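Local coordinates for protein peptidase M3B, oligoendopeptidase F (Enterococcus faecium, PDB 2QR4) that probably hydrolyses short peptides as a metal-dependent oligoendopeptidase of family M3, the family of zinc peptidases that carry the HEXXH motif, at residues Y12-S16 against L80-V84; I53-H58 against L73-S78; A195-G199 against D483-K487; R270-L274 against D283-L289; E307-M312 against I406-Y410. One frame throughout, in Å; residues are numbered along the deposited sequence.

How the interactions relate
Interactions 1 and 2 touch each other, their centres about 11 Å apart, and share helix 68-87. Interaction 2 is nested within the chain loop closed by interaction 1, and Leu15 against Ile53 joins them into one N-terminal helical bundle. The other three lie in the peptidase family M3 range. Interactions 4 and 5 follow one another within the loop closed by interaction 3. Interaction 4 sits about 18 Å from interaction 3 and about 28 Å from interaction 5, centre to centre, without touching either. Interactions 1 and 5, with centres about 50 Å apart, lie on opposite sides of the chain's centre, so the set samples the N-terminal helices and the peptidase part of this helical enzyme.

Interaction 1: residues Y12-S16 against L80-V84; sequences YLELS and LFSKV
Tyr12 and Leu80 meet between two nearly parallel helices of the N-terminal bundle, 4-18 and 68-87. The segment axes run at only 9° to each other but stay 11.3 Å apart, so long side chains have to span the gap. Leu80 gives up the most surface here. Its CB points toward the other helix, and its branch point CG lies 3.7 Å from CD1 of Tyr12, approaching the ring obliquely. Deeper in, Leu80 CD1 packs loosely on CD2 of Leu15, whose side chain continues onto Gln49 and Ile53 of helix 33-63; that third helix lies against both segments, since Val84 also touches it at Thr50.

Above this apolar layer is a polar one. Lys83 leaves its helix with CG trans to the backbone nitrogen (chi1 -178°) and then bends at chi3, 85°, which carries the ammonium across to the first helix. Lys83 NZ donates to Ser16 OG at 3.0 Å and, weakly, to Tyr12 OH at 3.4 Å, the lysine meeting the tyrosine side chain at about a right angle. Ser16 therefore relays: OG accepts from the lysine while its own proton goes back to the Tyr12 carbonyl O, 3.0 Å away. That oxygen also takes the helical Ser16 N-H, and the two donors reach it from opposite faces of the carbonyl plane.

Interaction 2: residues I53-H58 against L73-S78; sequences IYVYAH and LYARAS
Ala57 and Ala77 face each other at the waist of an antiparallel helix pair, CB to CB 3.8 Å. Because the two residues have nothing beyond CB, the axes of 53-58 and 73-78 can approach to 8.6 Å, crossing at -156°. The Ala57 methyl is a small bump set in a hollow whose walls are Ala77 CB, Leu73 CD1 at 3.8 Å and the backbone at Tyr74 CA. Ile53 closes one side of the seam by resting its CG2 branch on Ala77 CB.

The opposite flank is filled by rings. Tyr74 swings out, trans about its CA-CB bond (chi1 177°), and packs against both Tyr54 and His58, which come from successive turns of the other helix. It runs alongside His58, pointing the same way, with the two ring planes steeply inclined at 81°; CE1 of Tyr74 lies 3.8 Å from CE1 of Tyr54, across which it passes obliquely. Ser78 OG fits at the Tyr54 ring edge, 3.5 Å from CE1, while bonded back to the Tyr74 carbonyl. His58 ND1 also makes a weak bond to Tyr54 OH.

Tyr74 OH is bonded to Asp151, beyond the pair. Tyr54 stacks on Phe81 farther along helix 68-87, helix 4-18 covers Ile53 and Leu73, and Pro458 of the second subunit packs against Ala75 and Arg76.

Interaction 3: residues A195-G199 against D483-K487; sequences AAFKG and DPEIK
Phe197 turns its ring away from its own backbone nitrogen (chi1 177°), reaching from helix 190-206 toward the loop 483-487, and Glu485 answers with a bend at chi2, 86°, that folds its carboxylate back over the aliphatic part of Lys198. The Phe197 ring spans toward the loop. Its CE2 lies 3.5 Å from Glu485 CB, an oblique approach, whereas Ile486 CD1 comes in at the ring edge, in the plane, 4.0 Å from CE1. Asp483 CB makes a looser touch on the same CE2.

Ring and Glu485 carboxylate are inclined at 63°. Glu485 OE2 lies 3.3 Å from Lys198 CG and also against CE, so the acid crosses the methylene chain obliquely and misses the ammonium. This joins helix 190-206 to a short 3-10 turn containing Glu485 and Ile486; Tyr181, Tyr201 and Tyr282 complete the aromatic surroundings of Phe197.

The lysine's salt bridge goes instead to Glu194, one turn back on its own helix, and Asp483 is bonded to His280 and Met281. With Lys198 NZ 4.8 Å from Glu485 OE2, what remains across the contact is probably a modest long-range attraction added to apolar packing.

Interaction 4: residues R270-L274 against D283-L289; sequences RKRLL and DLYTPVL
Arg270 and Leu273, on the last turns of helix 260-274, look into an irregular loop that comes back round the helix end and approaches most closely where the CA atoms of Leu273 and Val288 stand 6.2 Å apart. Arg270 carries the contact. Its chain is extended at first, then bends at chi3, -73°, and delivers the guanidinium into the curve of the loop, where three backbone carbonyls meet it.

The straight bond runs from Arg270 NH2 to Thr286 O, 3.0 Å long with an N-H...O angle of 160°; it lies in the plane of both the guanidinium and the carbonyl. The same NH2 makes a weak, bent bond to Asp283 O, and NH1 adds another weak one to Thr286 O. Leu284 O behaves differently: it sits 3.2 Å above the centre of one face of the Arg270 guanidinium, where no N-H points at it. Val288 CG1 presses on the opposite face, so a carbonyl oxygen and a methyl lie on either side of the flat group.

Farther along the helix, Leu273 CD1 packs on Val288 CG2 at 3.8 Å and on Leu289 CD2, while Leu274 CD1 touches Asp283 O at 3.6 Å.

The Asp283 carboxylate is engaged by Arg190 and Arg193, so it does not serve as the partner of Arg270. The buried guanidinium is met across this contact by carbonyl dipoles, which fix its orientation and probably stabilise its charge, and one side chain thereby ties the carbonyls of Asp283 and Thr286 together.

Interaction 5: residues E307-M312 against I406-Y410; sequences EALKPM and ILTEY
Helix 394-414 of the peptidase region takes the end of helix 302-308 and the following 3-10 turn against its side, where Tyr410, Ile406 and Ala308 do most of the touching. Next to both segments runs helix 361-379, which bears the HEXXH sequence of this family; Leu309 packs on Val368 and Met371 there, which probably places the contact in the packing beside the metal-binding helix.

Ala308 lies on the Tyr410 ring: its CA is 4.0 Å from the centroid and 22° off the normal, a CH-pi contact, with CB 3.5 Å from CD2. Ile406 uses both branches. With chi1 at -69°, Ile406 CG2 is turned to Ala308 O at 3.3 Å, while Ile406 CD1 meets SE of Met312, a selenomethionine, at 3.4 Å. Leu407 CD1 supports the Ala308 methyl from beside the tyrosine. Helix 503-520 closes over Pro311, Met312 and Ile406.

On the solvent side Tyr410 OH donates a weak bond to Glu307 OE1, 2.8 Å away, the carboxylate turned 43° from the ring plane. The chemistry is thus mainly apolar, with one phenol-carboxylate link that ties the far end of the ring covering Ala308 to Glu307.

Interaction 1: residues Y12-S16 against L80-V84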
# COMPACT_ATOMS: atom_id res chain seq x y z
N TYR A 12 24.95 -5.33 8.37
CA TYR A 12 24.01 -4.46 9.06
C TYR A 12 24.71 -3.82 10.25
O TYR A 12 24.60 -2.62 10.48
CB TYR A 12 22.78 -5.23 9.55
CG TYR A 12 21.95 -4.46 10.56
CD1 TYR A 12 20.85 -3.70 10.16
CD2 TYR A 12 22.27 -4.48 11.92
CE1 TYR A 12 20.09 -2.98 11.08
CE2 TYR A 12 21.52 -3.76 12.85
CZ TYR A 12 20.43 -3.02 12.43
OH TYR A 12 19.69 -2.31 13.36
N LEU A 13 25.43 -4.64 11.00
CA LEU A 13 26.07 -4.18 12.21
C LEU A 13 27.13 -3.14 11.86
O LEU A 13 27.28 -2.14 12.56
CB LEU A 13 26.71 -5.38 12.91
CG LEU A 13 26.58 -5.49 14.42
CD1 LEU A 13 25.15 -5.22 14.84
CD2 LEU A 13 27.01 -6.87 14.87
N GLU A 14 27.86 -3.38 10.77
CA GLU A 14 28.95 -2.49 10.37
C GLU A 14 28.41 -1.17 9.85
O GLU A 14 28.89 -0.11 10.23
CB GLU A 14 29.85 -3.16 9.33
CG GLU A 14 30.61 -4.36 9.88
CD GLU A 14 31.11 -5.29 8.79
OE1 GLU A 14 31.50 -6.43 9.12
OE2 GLU A 14 31.10 -4.90 7.61
N LEU A 15 27.40 -1.23 9.00
CA LEU A 15 26.80 -0.01 8.49
C LEU A 15 26.16 0.80 9.62
O LEU A 15 26.30 2.02 9.66
CB LEU A 15 25.79 -0.32 7.41
CG LEU A 15 26.34 -0.27 5.99
CD1 LEU A 15 27.86 -0.17 5.96
CD2 LEU A 15 25.85 -1.49 5.23
N SER A 16 25.46 0.12 10.53
CA SER A 16 24.82 0.76 11.69
C SER A 16 25.81 1.49 12.57
O SER A 16 25.51 2.56 13.08
CB SER A 16 24.08 -0.26 12.55
OG SER A 16 22.90 -0.68 11.92
N LEU A 80 17.05 -0.76 7.10
CA LEU A 80 18.43 -0.26 7.10
C LEU A 80 18.56 0.89 6.12
O LEU A 80 19.15 1.92 6.45
CB LEU A 80 19.40 -1.36 6.66
CG LEU A 80 20.82 -1.52 7.23
CD1 LEU A 80 21.74 -1.89 6.11
CD2 LEU A 80 21.34 -0.31 7.97
N PHE A 81 18.01 0.71 4.93
CA PHE A 81 18.10 1.72 3.88
C PHE A 81 17.46 3.04 4.30
O PHE A 81 18.08 4.10 4.20
CB PHE A 81 17.46 1.23 2.59
CG PHE A 81 17.84 2.02 1.38
CD1 PHE A 81 19.18 2.30 1.11
CD2 PHE A 81 16.88 2.49 0.51
CE1 PHE A 81 19.54 3.04 -0.01
CE2 PHE A 81 17.24 3.23 -0.62
CZ PHE A 81 18.57 3.50 -0.88
N SER A 82 16.23 2.98 4.79
CA SER A 82 15.56 4.18 5.30
C SER A 82 16.31 4.79 6.48
O SER A 82 16.42 6.00 6.59
CB SER A 82 14.09 3.94 5.65
OG SER A 82 13.93 2.76 6.42
N LYS A 83 16.85 3.94 7.35
CA LYS A 83 17.59 4.44 8.49
C LYS A 83 18.83 5.22 8.02
O LYS A 83 19.10 6.32 8.51
CB LYS A 83 18.00 3.31 9.43
CG LYS A 83 18.74 3.83 10.65
CD LYS A 83 18.96 2.76 11.71
CE LYS A 83 20.21 1.94 11.43
NZ LYS A 83 20.44 0.93 12.49
N VAL A 84 19.56 4.65 7.06
CA VAL A 84 20.73 5.28 6.48
C VAL A 84 20.38 6.54 5.69
O VAL A 84 21.01 7.58 5.85
CB VAL A 84 21.50 4.29 5.56
CG1 VAL A 84 22.51 5.02 4.70
CG2 VAL A 84 22.19 3.23 6.39

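Interaction 2: residues I53-H58 against L73-S78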
# COMPACT_ATOMS: atom_id res chain seq x y z
N ILE A 53 23.30 -3.65 -0.69
CA ILE A 53 22.53 -4.59 0.12
C ILE A 53 21.03 -4.50 -0.17
O ILE A 53 20.35 -5.51 -0.31
CB ILE A 53 22.75 -4.29 1.61
CG1 ILE A 53 24.23 -4.45 1.97
CG2 ILE A 53 21.88 -5.17 2.50
CD1 ILE A 53 24.54 -3.95 3.36
N TYR A 54 20.50 -3.29 -0.27
CA TYR A 54 19.09 -3.15 -0.60
C TYR A 54 18.73 -3.80 -1.95
O TYR A 54 17.89 -4.71 -2.02
CB TYR A 54 18.68 -1.68 -0.59
CG TYR A 54 17.25 -1.50 -1.02
CD1 TYR A 54 16.20 -1.57 -0.10
CD2 TYR A 54 16.94 -1.25 -2.36
CE1 TYR A 54 14.90 -1.38 -0.49
CE2 TYR A 54 15.63 -1.08 -2.76
CZ TYR A 54 14.61 -1.15 -1.82
OH TYR A 54 13.31 -0.99 -2.23
N VAL A 55 19.36 -3.32 -3.02
CA VAL A 55 19.15 -3.85 -4.36
C VAL A 55 19.24 -5.38 -4.38
O VAL A 55 18.40 -6.05 -4.99
CB VAL A 55 20.15 -3.23 -5.35
CG1 VAL A 55 20.35 -4.12 -6.58
CG2 VAL A 55 19.71 -1.83 -5.74
N TYR A 56 20.22 -5.93 -3.69
CA TYR A 56 20.40 -7.37 -3.64
C TYR A 56 19.22 -8.09 -2.98
O TYR A 56 18.74 -9.11 -3.50
CB TYR A 56 21.67 -7.74 -2.89
CG TYR A 56 21.83 -9.24 -2.72
CD1 TYR A 56 21.97 -10.07 -3.83
CD2 TYR A 56 21.84 -9.82 -1.45
CE1 TYR A 56 22.12 -11.44 -3.69
CE2 TYR A 56 22.00 -11.20 -1.30
CZ TYR A 56 22.13 -12.00 -2.42
OH TYR A 56 22.28 -13.37 -2.29
N ALA A 57 18.79 -7.59 -1.84
CA ALA A 57 17.70 -8.22 -1.11
C ALA A 57 16.39 -8.10 -1.88
O ALA A 57 15.57 -9.01 -1.87
CB ALA A 57 17.57 -7.61 0.26
N HIS A 58 16.22 -6.97 -2.56
CA HIS A 58 15.03 -6.72 -3.35
C HIS A 58 15.00 -7.75 -4.47
O HIS A 58 13.97 -8.38 -4.72
CB HIS A 58 15.08 -5.30 -3.90
CG HIS A 58 13.82 -4.86 -4.58
ND1 HIS A 58 13.04 -3.82 -4.09
CD2 HIS A 58 13.21 -5.29 -5.71
CE1 HIS A 58 12.01 -3.65 -4.89
NE2 HIS A 58 12.09 -4.52 -5.88
N LEU A 73 14.61 -10.90 4.82
CA LEU A 73 15.86 -10.27 4.42
C LEU A 73 15.56 -8.91 3.80
O LEU A 73 16.18 -7.90 4.14
CB LEU A 73 16.59 -11.16 3.43
CG LEU A 73 18.10 -11.31 3.53
CD1 LEU A 73 18.81 -10.14 2.87
CD2 LEU A 73 18.53 -11.47 4.97
N TYR A 74 14.56 -8.89 2.91
CA TYR A 74 14.18 -7.67 2.21
C TYR A 74 13.63 -6.60 3.17
O TYR A 74 13.95 -5.42 3.06
CB TYR A 74 13.18 -8.00 1.09
CG TYR A 74 12.66 -6.79 0.35
CD1 TYR A 74 13.53 -5.83 -0.17
CD2 TYR A 74 11.29 -6.62 0.14
CE1 TYR A 74 13.05 -4.72 -0.84
CE2 TYR A 74 10.80 -5.51 -0.54
CZ TYR A 74 11.68 -4.56 -1.02
OH TYR A 74 11.19 -3.47 -1.71
N ALA A 75 12.82 -7.03 4.12
CA ALA A 75 12.33 -6.13 5.16
C ALA A 75 13.49 -5.56 5.99
O ALA A 75 13.57 -4.36 6.20
CB ALA A 75 11.34 -6.86 6.05
N ARG A 76 14.40 -6.41 6.47
CA ARG A 76 15.53 -5.89 7.24
C ARG A 76 16.34 -4.91 6.41
O ARG A 76 16.79 -3.88 6.93
CB ARG A 76 16.41 -7.02 7.81
CG ARG A 76 15.70 -7.86 8.85
CD ARG A 76 16.61 -8.85 9.57
NE ARG A 76 16.14 -9.11 10.93
CZ ARG A 76 15.47 -10.20 11.33
NH1 ARG A 76 15.10 -10.32 12.60
NH2 ARG A 76 15.18 -11.18 10.47
N ALA A 77 16.50 -5.18 5.12
CA ALA A 77 17.29 -4.30 4.26
C ALA A 77 16.58 -3.00 3.96
O ALA A 77 17.24 -1.96 3.81
CB ALA A 77 17.71 -5.01 2.96
N SER A 78 15.25 -3.03 3.89
CA SER A 78 14.50 -1.79 3.71
C SER A 78 14.62 -0.88 4.92
O SER A 78 14.84 0.32 4.77
CB SER A 78 13.03 -2.04 3.36
OG SER A 78 12.95 -2.74 2.14

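Interaction 3: residues A195-G199 against D483-K487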
# COMPACT_ATOMS: atom_id res chain seq x y z
N ALA A 195 -8.25 -20.19 -24.15
CA ALA A 195 -8.57 -20.63 -22.80
C ALA A 195 -7.57 -20.09 -21.76
O ALA A 195 -7.97 -19.74 -20.66
CB ALA A 195 -8.64 -22.15 -22.76
N ALA A 196 -6.29 -20.01 -22.13
CA ALA A 196 -5.25 -19.46 -21.25
C ALA A 196 -5.48 -18.00 -21.01
O ALA A 196 -5.38 -17.51 -19.89
CB ALA A 196 -3.84 -19.66 -21.84
N PHE A 197 -5.79 -17.29 -22.09
CA PHE A 197 -6.02 -15.86 -22.06
C PHE A 197 -7.20 -15.55 -21.14
O PHE A 197 -7.08 -14.73 -20.23
CB PHE A 197 -6.26 -15.37 -23.49
CG PHE A 197 -6.59 -13.92 -23.61
CD1 PHE A 197 -5.59 -12.96 -23.69
CD2 PHE A 197 -7.91 -13.51 -23.71
CE1 PHE A 197 -5.90 -11.62 -23.83
CE2 PHE A 197 -8.23 -12.16 -23.85
CZ PHE A 197 -7.22 -11.22 -23.91
N LYS A 198 -8.33 -16.22 -21.36
CA LYS A 198 -9.55 -16.03 -20.54
C LYS A 198 -9.42 -16.48 -19.09
O LYS A 198 -9.98 -15.86 -18.18
CB LYS A 198 -10.76 -16.70 -21.19
CG LYS A 198 -11.39 -15.84 -22.26
CD LYS A 198 -12.25 -16.58 -23.25
CE LYS A 198 -12.64 -15.61 -24.35
NZ LYS A 198 -13.44 -16.28 -25.41
N GLY A 199 -8.68 -17.56 -18.88
CA GLY A 199 -8.39 -18.02 -17.53
C GLY A 199 -7.61 -16.98 -16.74
O GLY A 199 -7.97 -16.64 -15.61
N ASP A 483 -11.45 -7.30 -27.28
CA ASP A 483 -11.67 -8.30 -26.24
C ASP A 483 -11.95 -7.58 -24.91
O ASP A 483 -11.20 -6.71 -24.51
CB ASP A 483 -10.43 -9.17 -26.08
CG ASP A 483 -10.15 -10.04 -27.30
OD1 ASP A 483 -11.03 -10.87 -27.67
OD2 ASP A 483 -9.04 -9.93 -27.88
N PRO A 484 -13.05 -7.95 -24.24
CA PRO A 484 -13.33 -7.33 -22.94
C PRO A 484 -12.23 -7.60 -21.91
O PRO A 484 -11.97 -6.78 -21.03
CB PRO A 484 -14.66 -7.95 -22.48
CG PRO A 484 -14.99 -9.03 -23.48
CD PRO A 484 -14.07 -8.92 -24.67
N GLU A 485 -11.56 -8.74 -22.05
CA GLU A 485 -10.55 -9.11 -21.07
C GLU A 485 -9.40 -8.11 -21.03
O GLU A 485 -8.82 -7.85 -19.97
CB GLU A 485 -10.03 -10.52 -21.36
CG GLU A 485 -11.06 -11.64 -21.11
CD GLU A 485 -11.97 -11.90 -22.29
OE1 GLU A 485 -11.86 -11.22 -23.34
OE2 GLU A 485 -12.81 -12.82 -22.18
N ILE A 486 -9.07 -7.53 -22.18
CA ILE A 486 -7.85 -6.74 -22.27
C ILE A 486 -7.99 -5.38 -21.58
O ILE A 486 -7.02 -4.68 -21.41
CB ILE A 486 -7.40 -6.53 -23.73
CG1 ILE A 486 -5.88 -6.40 -23.77
CG2 ILE A 486 -8.07 -5.32 -24.35
CD1 ILE A 486 -5.17 -7.72 -23.54
N LYS A 487 -9.21 -5.02 -21.19
CA LYS A 487 -9.40 -3.80 -20.42
C LYS A 487 -8.67 -3.86 -19.07
O LYS A 487 -8.41 -2.82 -18.46
CB LYS A 487 -10.89 -3.52 -20.19
CG LYS A 487 -11.67 -3.31 -21.45
CD LYS A 487 -13.16 -3.26 -21.18
CE LYS A 487 -13.54 -2.03 -20.41
NZ LYS A 487 -14.99 -1.74 -20.55

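Interaction 4: residues R270-L274 against D283-L289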
# COMPACT_ATOMS: atom_id res chain seq x y z
N ARG A 270 -1.35 -9.93 -40.20
CA ARG A 270 -1.44 -11.08 -39.30
C ARG A 270 -2.82 -11.80 -39.37
O ARG A 270 -2.89 -13.02 -39.30
CB ARG A 270 -1.08 -10.66 -37.88
CG ARG A 270 -1.46 -11.64 -36.79
CD ARG A 270 -0.88 -11.19 -35.44
NE ARG A 270 0.56 -11.40 -35.38
CZ ARG A 270 1.13 -12.51 -34.91
NH1 ARG A 270 2.44 -12.61 -34.90
NH2 ARG A 270 0.38 -13.52 -34.47
N LYS A 271 -3.90 -11.04 -39.53
CA LYS A 271 -5.22 -11.65 -39.66
C LYS A 271 -5.28 -12.51 -40.91
O LYS A 271 -5.72 -13.66 -40.86
CB LYS A 271 -6.32 -10.58 -39.70
CG LYS A 271 -7.72 -11.12 -39.93
CD LYS A 271 -8.74 -10.08 -39.48
CE LYS A 271 -10.16 -10.40 -39.96
NZ LYS A 271 -11.11 -9.38 -39.44
N ARG A 272 -4.80 -11.96 -42.01
CA ARG A 272 -4.72 -12.71 -43.26
C ARG A 272 -3.87 -13.97 -43.12
O ARG A 272 -4.28 -15.03 -43.59
CB ARG A 272 -4.18 -11.84 -44.39
CG ARG A 272 -5.23 -10.95 -45.06
CD ARG A 272 -4.73 -10.36 -46.39
NE ARG A 272 -3.57 -9.48 -46.19
CZ ARG A 272 -3.65 -8.19 -45.87
NH1 ARG A 272 -4.84 -7.61 -45.73
NH2 ARG A 272 -2.55 -7.48 -45.70
N LEU A 273 -2.70 -13.87 -42.50
CA LEU A 273 -1.82 -15.03 -42.40
C LEU A 273 -2.45 -16.16 -41.59
O LEU A 273 -2.35 -17.32 -41.98
CB LEU A 273 -0.45 -14.64 -41.84
CG LEU A 273 0.46 -13.87 -42.81
CD1 LEU A 273 1.78 -13.49 -42.16
CD2 LEU A 273 0.73 -14.70 -44.05
N LEU A 274 -3.09 -15.81 -40.47
CA LEU A 274 -3.75 -16.80 -39.61
C LEU A 274 -5.03 -17.32 -40.23
O LEU A 274 -5.44 -18.44 -39.94
CB LEU A 274 -4.05 -16.23 -38.22
CG LEU A 274 -2.80 -16.01 -37.38
CD1 LEU A 274 -3.15 -15.37 -36.08
CD2 LEU A 274 -2.05 -17.33 -37.16
N ASP A 283 -4.42 -13.92 -30.20
CA ASP A 283 -3.82 -14.42 -31.45
C ASP A 283 -2.53 -13.70 -31.86
O ASP A 283 -1.98 -14.01 -32.92
CB ASP A 283 -4.81 -14.29 -32.61
CG ASP A 283 -6.03 -15.17 -32.45
OD1 ASP A 283 -5.88 -16.32 -31.99
OD2 ASP A 283 -7.14 -14.69 -32.79
N LEU A 284 -2.06 -12.75 -31.06
CA LEU A 284 -0.97 -11.87 -31.52
C LEU A 284 0.44 -12.38 -31.23
O LEU A 284 1.41 -11.80 -31.71
CB LEU A 284 -1.11 -10.45 -30.97
CG LEU A 284 -2.44 -9.71 -31.17
CD1 LEU A 284 -2.30 -8.24 -30.85
CD2 LEU A 284 -2.96 -9.88 -32.58
N TYR A 285 0.56 -13.45 -30.44
CA TYR A 285 1.90 -13.89 -30.01
C TYR A 285 2.26 -15.25 -30.54
O TYR A 285 3.31 -15.78 -30.21
CB TYR A 285 2.00 -13.86 -28.48
CG TYR A 285 1.60 -12.52 -27.91
CD1 TYR A 285 0.28 -12.26 -27.57
CD2 TYR A 285 2.54 -11.51 -27.73
CE1 TYR A 285 -0.11 -11.03 -27.05
CE2 TYR A 285 2.17 -10.27 -27.21
CZ TYR A 285 0.85 -10.04 -26.87
OH TYR A 285 0.48 -8.82 -26.37
N THR A 286 1.39 -15.82 -31.36
CA THR A 286 1.63 -17.12 -31.98
C THR A 286 2.34 -16.89 -33.34
O THR A 286 2.08 -15.89 -34.00
CB THR A 286 0.30 -17.89 -32.14
OG1 THR A 286 0.54 -19.26 -32.47
CG2 THR A 286 -0.60 -17.26 -33.18
N PRO A 287 3.23 -17.81 -33.75
CA PRO A 287 4.01 -17.59 -34.98
C PRO A 287 3.13 -17.54 -36.22
O PRO A 287 2.25 -18.39 -36.38
CB PRO A 287 4.91 -18.83 -35.05
CG PRO A 287 4.93 -19.38 -33.65
CD PRO A 287 3.57 -19.09 -33.10
N VAL A 288 3.35 -16.55 -37.08
CA VAL A 288 2.57 -16.47 -38.31
C VAL A 288 3.29 -17.13 -39.47
O VAL A 288 2.66 -17.50 -40.46
CB VAL A 288 2.24 -15.02 -38.70
CG1 VAL A 288 1.29 -14.40 -37.68
CG2 VAL A 288 3.50 -14.20 -38.83
N LEU A 289 4.61 -17.27 -39.36
CA LEU A 289 5.41 -17.87 -40.44
C LEU A 289 6.05 -19.22 -40.06
O LEU A 289 6.12 -20.13 -40.89
CB LEU A 289 6.44 -16.88 -41.01
CG LEU A 289 6.04 -16.06 -42.25
CD1 LEU A 289 5.05 -16.81 -43.12
CD2 LEU A 289 5.46 -14.71 -41.91

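Interaction 5: residues E307-M312 against I406-Y410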
# COMPACT_ATOMS: atom_id res chain seq x y z
N GLU A 307 30.70 -11.66 -40.45
CA GLU A 307 30.55 -11.13 -41.78
C GLU A 307 29.54 -10.00 -41.78
O GLU A 307 29.77 -8.96 -42.39
CB GLU A 307 30.14 -12.23 -42.76
CG GLU A 307 30.55 -11.93 -44.18
CD GLU A 307 30.31 -13.09 -45.11
OE1 GLU A 307 29.42 -13.91 -44.80
OE2 GLU A 307 31.01 -13.18 -46.15
N ALA A 308 28.43 -10.21 -41.08
CA ALA A 308 27.39 -9.20 -40.96
C ALA A 308 27.90 -7.94 -40.26
O ALA A 308 27.62 -6.82 -40.69
CB ALA A 308 26.18 -9.76 -40.24
N LEU A 309 28.68 -8.12 -39.20
CA LEU A 309 29.20 -7.01 -38.41
C LEU A 309 30.35 -6.25 -39.07
O LEU A 309 30.81 -5.25 -38.54
CB LEU A 309 29.63 -7.51 -37.03
CG LEU A 309 28.57 -7.62 -35.93
CD1 LEU A 309 27.17 -7.64 -36.51
CD2 LEU A 309 28.83 -8.85 -35.08
N LYS A 310 30.79 -6.70 -40.24
CA LYS A 310 31.91 -6.04 -40.92
C LYS A 310 31.78 -4.50 -41.02
O LYS A 310 32.77 -3.80 -40.79
CB LYS A 310 32.16 -6.66 -42.31
CG LYS A 310 33.52 -6.33 -42.89
CD LYS A 310 33.81 -7.15 -44.14
CE LYS A 310 33.74 -8.65 -43.85
NZ LYS A 310 33.93 -9.49 -45.07
N PRO A 311 30.58 -3.98 -41.36
CA PRO A 311 30.37 -2.53 -41.41
C PRO A 311 30.79 -1.82 -40.11
O PRO A 311 30.99 -0.61 -40.12
CB PRO A 311 28.86 -2.40 -41.61
CG PRO A 311 28.46 -3.65 -42.30
CD PRO A 311 29.36 -4.72 -41.74
N MSE A 312 30.90 -2.57 -39.02
CA MSE A 312 31.42 -2.05 -37.77
C MSE A 312 32.89 -1.65 -37.87
O MSE A 312 33.37 -0.85 -37.07
CB MSE A 312 31.25 -3.08 -36.65
CG MSE A 312 29.82 -3.40 -36.27
SE MSE A 312 28.78 -1.81 -35.83
CE MSE A 312 30.17 -0.73 -35.00
N ILE A 406 21.99 -4.53 -37.75
CA ILE A 406 23.00 -4.72 -38.77
C ILE A 406 22.95 -6.13 -39.33
O ILE A 406 23.15 -6.33 -40.53
CB ILE A 406 24.40 -4.35 -38.23
CG1 ILE A 406 24.48 -2.84 -38.00
CG2 ILE A 406 25.49 -4.78 -39.20
CD1 ILE A 406 25.79 -2.39 -37.36
N LEU A 407 22.64 -7.11 -38.48
CA LEU A 407 22.48 -8.49 -38.96
C LEU A 407 21.21 -8.67 -39.80
O LEU A 407 21.22 -9.36 -40.81
CB LEU A 407 22.45 -9.49 -37.81
CG LEU A 407 21.86 -10.85 -38.19
CD1 LEU A 407 22.88 -11.67 -38.99
CD2 LEU A 407 21.38 -11.60 -36.97
N THR A 408 20.11 -8.04 -39.37
CA THR A 408 18.89 -8.06 -40.17
C THR A 408 19.11 -7.51 -41.58
O THR A 408 18.76 -8.14 -42.57
CB THR A 408 17.78 -7.24 -39.53
OG1 THR A 408 17.44 -7.81 -38.26
CG2 THR A 408 16.56 -7.21 -40.44
N GLU A 409 19.72 -6.33 -41.67
CA GLU A 409 19.99 -5.75 -42.97
C GLU A 409 20.87 -6.68 -43.78
O GLU A 409 20.63 -6.90 -44.96
CB GLU A 409 20.65 -4.37 -42.83
CG GLU A 409 21.01 -3.72 -44.17
CD GLU A 409 19.78 -3.45 -45.03
OE1 GLU A 409 18.69 -3.23 -44.47
OE2 GLU A 409 19.90 -3.44 -46.27
N TYR A 410 21.91 -7.22 -43.14
CA TYR A 410 22.83 -8.10 -43.87
C TYR A 410 22.10 -9.30 -44.48
O TYR A 410 22.36 -9.67 -45.62
CB TYR A 410 23.98 -8.57 -42.97
CG TYR A 410 24.86 -9.59 -43.65
CD1 TYR A 410 25.72 -9.22 -44.67
CD2 TYR A 410 24.82 -10.93 -43.27
CE1 TYR A 410 26.51 -10.15 -45.29
CE2 TYR A 410 25.61 -11.85 -43.90
CZ TYR A 410 26.45 -11.46 -44.91
OH TYR A 410 27.25 -12.39 -45.55